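Local coordinates for DNA topoisomerase I-like protein (Leishmania donovani, PDB 2B9S) that probably relaxes supercoiled DNA as the small subunit of a heterodimeric type IB topoisomerase, supplying the nucleophile that attacks the DNA backbone, at residues 21-24 / 25-29. Residues are numbered along the deposited sequence; the frame is centred on the assembly and turned at random.
Sequences NYID and PRIIC. With VO4 (vanadate ion), chain F; nucleotides of chain A.
Two torsions set up the grip of Arg26 on Asp24: the aspartate turns CG opposite its backbone N (chi1 -165°), and the arginine chain bends at chi3, turning the edge of its guanidinium towards the Asp24 carboxylate. The groups meet side-on, their planes 29° apart, as a two-pronged salt bridge. Arg26 NE reaches Asp24 OD1 at 2.9 Å with a nearly straight N-H (167°), and Arg26 NH2 reaches Asp24 OD2 at 2.8 Å; both oxygens use syn lone pairs. Asp24 OD1 also accepts from Arg26 N on its anti side, tilted out of the carboxylate plane, at 3.2 Å, so one oxygen holds backbone and side chain of the same residue. Asp24 sits at the N-cap position, and this is its capping bond, while Asp24 O takes Ile27 N at 3.1 Å from above the carbonyl plane. Arg26 NH2 is shared with Glu247 of the large subunit, linking the cap to the subunit interface. Ile23 CG2 packs on Ile28 CD1 at 4.1 Å, the chains crossing near a right angle. Upstream, Tyr22 OH lies 2.1 Å from vanadium, which also binds O3' of DT10 of chain A at 1.8 Å. The N-cap thus lies two residues after the vanadate-bound tyrosine of a type IB topoisomerase active site, trapped as a transition-state mimic.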
ATOM      1  N   ASN E  21     -10.492   3.329  -0.085  1.00 27.85           N
ATOM      2  CA  ASN E  21      -9.538   4.252  -0.738  1.00 26.44           C
ATOM      3  C   ASN E  21     -10.093   5.022  -1.917  1.00 24.77           C
ATOM      4  O   ASN E  21      -9.591   6.107  -2.212  1.00 25.12           O
ATOM      5  CB  ASN E  21      -8.263   3.513  -1.256  1.00 25.50           C
ATOM      6  CG  ASN E  21      -7.565   2.668  -0.185  1.00 25.04           C
ATOM      7  OD1 ASN E  21      -6.834   3.183   0.640  1.00 24.70           O
ATOM      8  ND2 ASN E  21      -7.775   1.367  -0.228  1.00 25.19           N
ATOM      9  N   TYR E  22     -11.083   4.447  -2.602  1.00 22.90           N
ATOM     10  CA  TYR E  22     -11.412   4.845  -3.976  1.00 24.92           C
ATOM     11  C   TYR E  22     -12.780   5.498  -4.212  1.00 27.59           C
ATOM     12  O   TYR E  22     -12.910   6.353  -5.091  1.00 29.81           O
ATOM     13  CB  TYR E  22     -11.241   3.646  -4.923  1.00 23.62           C
ATOM     14  CG  TYR E  22      -9.787   3.393  -5.287  1.00 23.49           C
ATOM     15  CD1 TYR E  22      -9.079   2.336  -4.728  1.00 21.47           C
ATOM     16  CD2 TYR E  22      -9.118   4.253  -6.170  1.00 23.16           C
ATOM     17  CE1 TYR E  22      -7.760   2.126  -5.047  1.00 22.88           C
ATOM     18  CE2 TYR E  22      -7.789   4.056  -6.497  1.00 24.00           C
ATOM     19  CZ  TYR E  22      -7.114   2.990  -5.941  1.00 23.90           C
ATOM     20  OH  TYR E  22      -5.795   2.809  -6.279  1.00 22.47           O
ATOM     21  N   ILE E  23     -13.797   5.076  -3.460  1.00 28.33           N
ATOM     22  CA  ILE E  23     -15.153   5.619  -3.592  1.00 28.11           C
ATOM     23  C   ILE E  23     -15.347   6.803  -2.616  1.00 28.73           C
ATOM     24  O   ILE E  23     -15.010   6.698  -1.438  1.00 26.65           O
ATOM     25  CB  ILE E  23     -16.202   4.551  -3.279  1.00 29.35           C
ATOM     26  CG1 ILE E  23     -16.014   3.318  -4.165  1.00 28.56           C
ATOM     27  CG2 ILE E  23     -17.608   5.128  -3.421  1.00 30.13           C
ATOM     28  CD1 ILE E  23     -16.668   2.068  -3.592  1.00 27.82           C
ATOM     29  N   ASP E  24     -15.859   7.931  -3.113  1.00 29.01           N
ATOM     30  CA  ASP E  24     -16.210   9.042  -2.246  1.00 30.97           C
ATOM     31  C   ASP E  24     -17.182   8.486  -1.184  1.00 32.25           C
ATOM     32  O   ASP E  24     -18.213   7.895  -1.534  1.00 34.45           O
ATOM     33  CB  ASP E  24     -16.812  10.167  -3.104  1.00 31.60           C
ATOM     34  CG  ASP E  24     -16.879  11.508  -2.380  1.00 30.34           C
ATOM     35  OD1 ASP E  24     -17.182  11.525  -1.179  1.00 28.68           O
ATOM     36  OD2 ASP E  24     -16.653  12.555  -3.034  1.00 31.55           O
ATOM     37  N   PRO E  25     -16.822   8.582   0.112  1.00 32.92           N
ATOM     38  CA  PRO E  25     -17.693   7.966   1.129  1.00 32.84           C
ATOM     39  C   PRO E  25     -19.065   8.670   1.262  1.00 34.45           C
ATOM     40  O   PRO E  25     -20.013   8.082   1.784  1.00 34.50           O
ATOM     41  CB  PRO E  25     -16.872   8.088   2.418  1.00 32.67           C
ATOM     42  CG  PRO E  25     -15.922   9.176   2.166  1.00 32.87           C
ATOM     43  CD  PRO E  25     -15.630   9.212   0.709  1.00 32.12           C
ATOM     44  N   ARG E  26     -19.144   9.913   0.776  1.00 35.52           N
ATOM     45  CA  ARG E  26     -20.378  10.689   0.711  1.00 35.11           C
ATOM     46  C   ARG E  26     -21.383  10.085  -0.276  1.00 36.45           C
ATOM     47  O   ARG E  26     -22.590  10.310  -0.149  1.00 37.66           O
ATOM     48  CB  ARG E  26     -20.074  12.142   0.322  1.00 33.90           C
ATOM     49  CG  ARG E  26     -19.216  12.887   1.312  1.00 34.09           C
ATOM     50  CD  ARG E  26     -18.775  14.251   0.811  1.00 33.57           C
ATOM     51  NE  ARG E  26     -17.807  14.161  -0.280  1.00 35.01           N
ATOM     52  CZ  ARG E  26     -17.081  15.181  -0.744  1.00 34.84           C
ATOM     53  NH1 ARG E  26     -17.188  16.377  -0.196  1.00 35.88           N
ATOM     54  NH2 ARG E  26     -16.229  15.004  -1.745  1.00 32.12           N
ATOM     55  N   ILE E  27     -20.895   9.342  -1.269  1.00 37.10           N
ATOM     56  CA  ILE E  27     -21.784   8.614  -2.188  1.00 37.91           C
ATOM     57  C   ILE E  27     -22.494   7.483  -1.428  1.00 39.48           C
ATOM     58  O   ILE E  27     -23.713   7.347  -1.498  1.00 40.78           O
ATOM     59  CB  ILE E  27     -21.032   8.052  -3.432  1.00 38.18           C
ATOM     60  CG1 ILE E  27     -20.330   9.174  -4.212  1.00 37.42           C
ATOM     61  CG2 ILE E  27     -21.981   7.241  -4.334  1.00 37.16           C
ATOM     62  CD1 ILE E  27     -19.468   8.675  -5.359  1.00 37.38           C
ATOM     63  N   ILE E  28     -21.719   6.695  -0.683  1.00 40.73           N
ATOM     64  CA  ILE E  28     -22.239   5.623   0.153  1.00 40.77           C
ATOM     65  C   ILE E  28     -23.189   6.138   1.254  1.00 42.59           C
ATOM     66  O   ILE E  28     -24.306   5.631   1.405  1.00 42.50           O
ATOM     67  CB  ILE E  28     -21.076   4.787   0.744  1.00 39.92           C
ATOM     68  CG1 ILE E  28     -20.432   3.961  -0.370  1.00 39.86           C
ATOM     69  CG2 ILE E  28     -21.549   3.874   1.863  1.00 37.21           C
ATOM     70  CD1 ILE E  28     -19.088   3.388  -0.017  1.00 40.75           C
ATOM     71  N   CYS E  29     -22.743   7.144   2.002  1.00 43.46           N
ATOM     72  CA  CYS E  29     -23.552   7.758   3.062  1.00 44.78           C
ATOM     73  C   CYS E  29     -24.894   8.368   2.607  1.00 45.72           C
ATOM     74  O   CYS E  29     -25.901   8.148   3.279  1.00 46.18           O
ATOM     75  CB  CYS E  29     -22.718   8.762   3.858  1.00 44.65           C
ATOM     76  SG  CYS E  29     -21.416   7.949   4.825  1.00 44.19           S
TER
HETATM   77  V   VO4 F 301      -4.761   1.043  -5.753  1.00 20.93           V
HETATM   78  O1  VO4 F 301      -5.954  -0.047  -6.396  1.00 22.83           O
HETATM   79  O2  VO4 F 301      -3.560   1.830  -6.778  1.00 19.44           O
ATOM     80  P    DT A  10      -5.243   6.986  -2.389  1.00 24.45           P
ATOM     81  OP1  DT A  10      -5.840   7.348  -3.670  1.00 21.37           O
ATOM     82  OP2  DT A  10      -6.002   6.964  -1.110  1.00 25.80           O
ATOM     83  O5'  DT A  10      -4.650   5.509  -2.534  1.00 24.12           O
ATOM     84  C5'  DT A  10      -4.167   4.996  -3.792  1.00 21.60           C
ATOM     85  C4'  DT A  10      -3.750   3.553  -3.634  1.00 22.46           C
ATOM     86  O4'  DT A  10      -2.748   3.399  -2.602  1.00 25.17           O
ATOM     87  C3'  DT A  10      -4.858   2.593  -3.195  1.00 23.88           C
ATOM     88  O3'  DT A  10      -4.790   1.480  -4.034  1.00 24.53           O
ATOM     89  C2'  DT A  10      -4.531   2.158  -1.772  1.00 23.12           C
ATOM     90  C1'  DT A  10      -3.020   2.196  -1.872  1.00 21.84           C
ATOM     91  N1   DT A  10      -2.273   2.277  -0.599  1.00 22.04           N
ATOM     92  C2   DT A  10      -1.217   1.401  -0.402  1.00 20.27           C
ATOM     93  O2   DT A  10      -0.897   0.545  -1.201  1.00 21.13           O
ATOM     94  N3   DT A  10      -0.553   1.558   0.787  1.00 19.38           N
ATOM     95  C4   DT A  10      -0.832   2.489   1.785  1.00 19.37           C
ATOM     96  O4   DT A  10      -0.146   2.535   2.812  1.00 20.95           O
ATOM     97  C5   DT A  10      -1.952   3.364   1.532  1.00 19.37           C
ATOM     98  C7   DT A  10      -2.443   4.329   2.589  1.00 20.13           C
ATOM     99  C6   DT A  10      -2.608   3.235   0.357  1.00 20.34           C
TER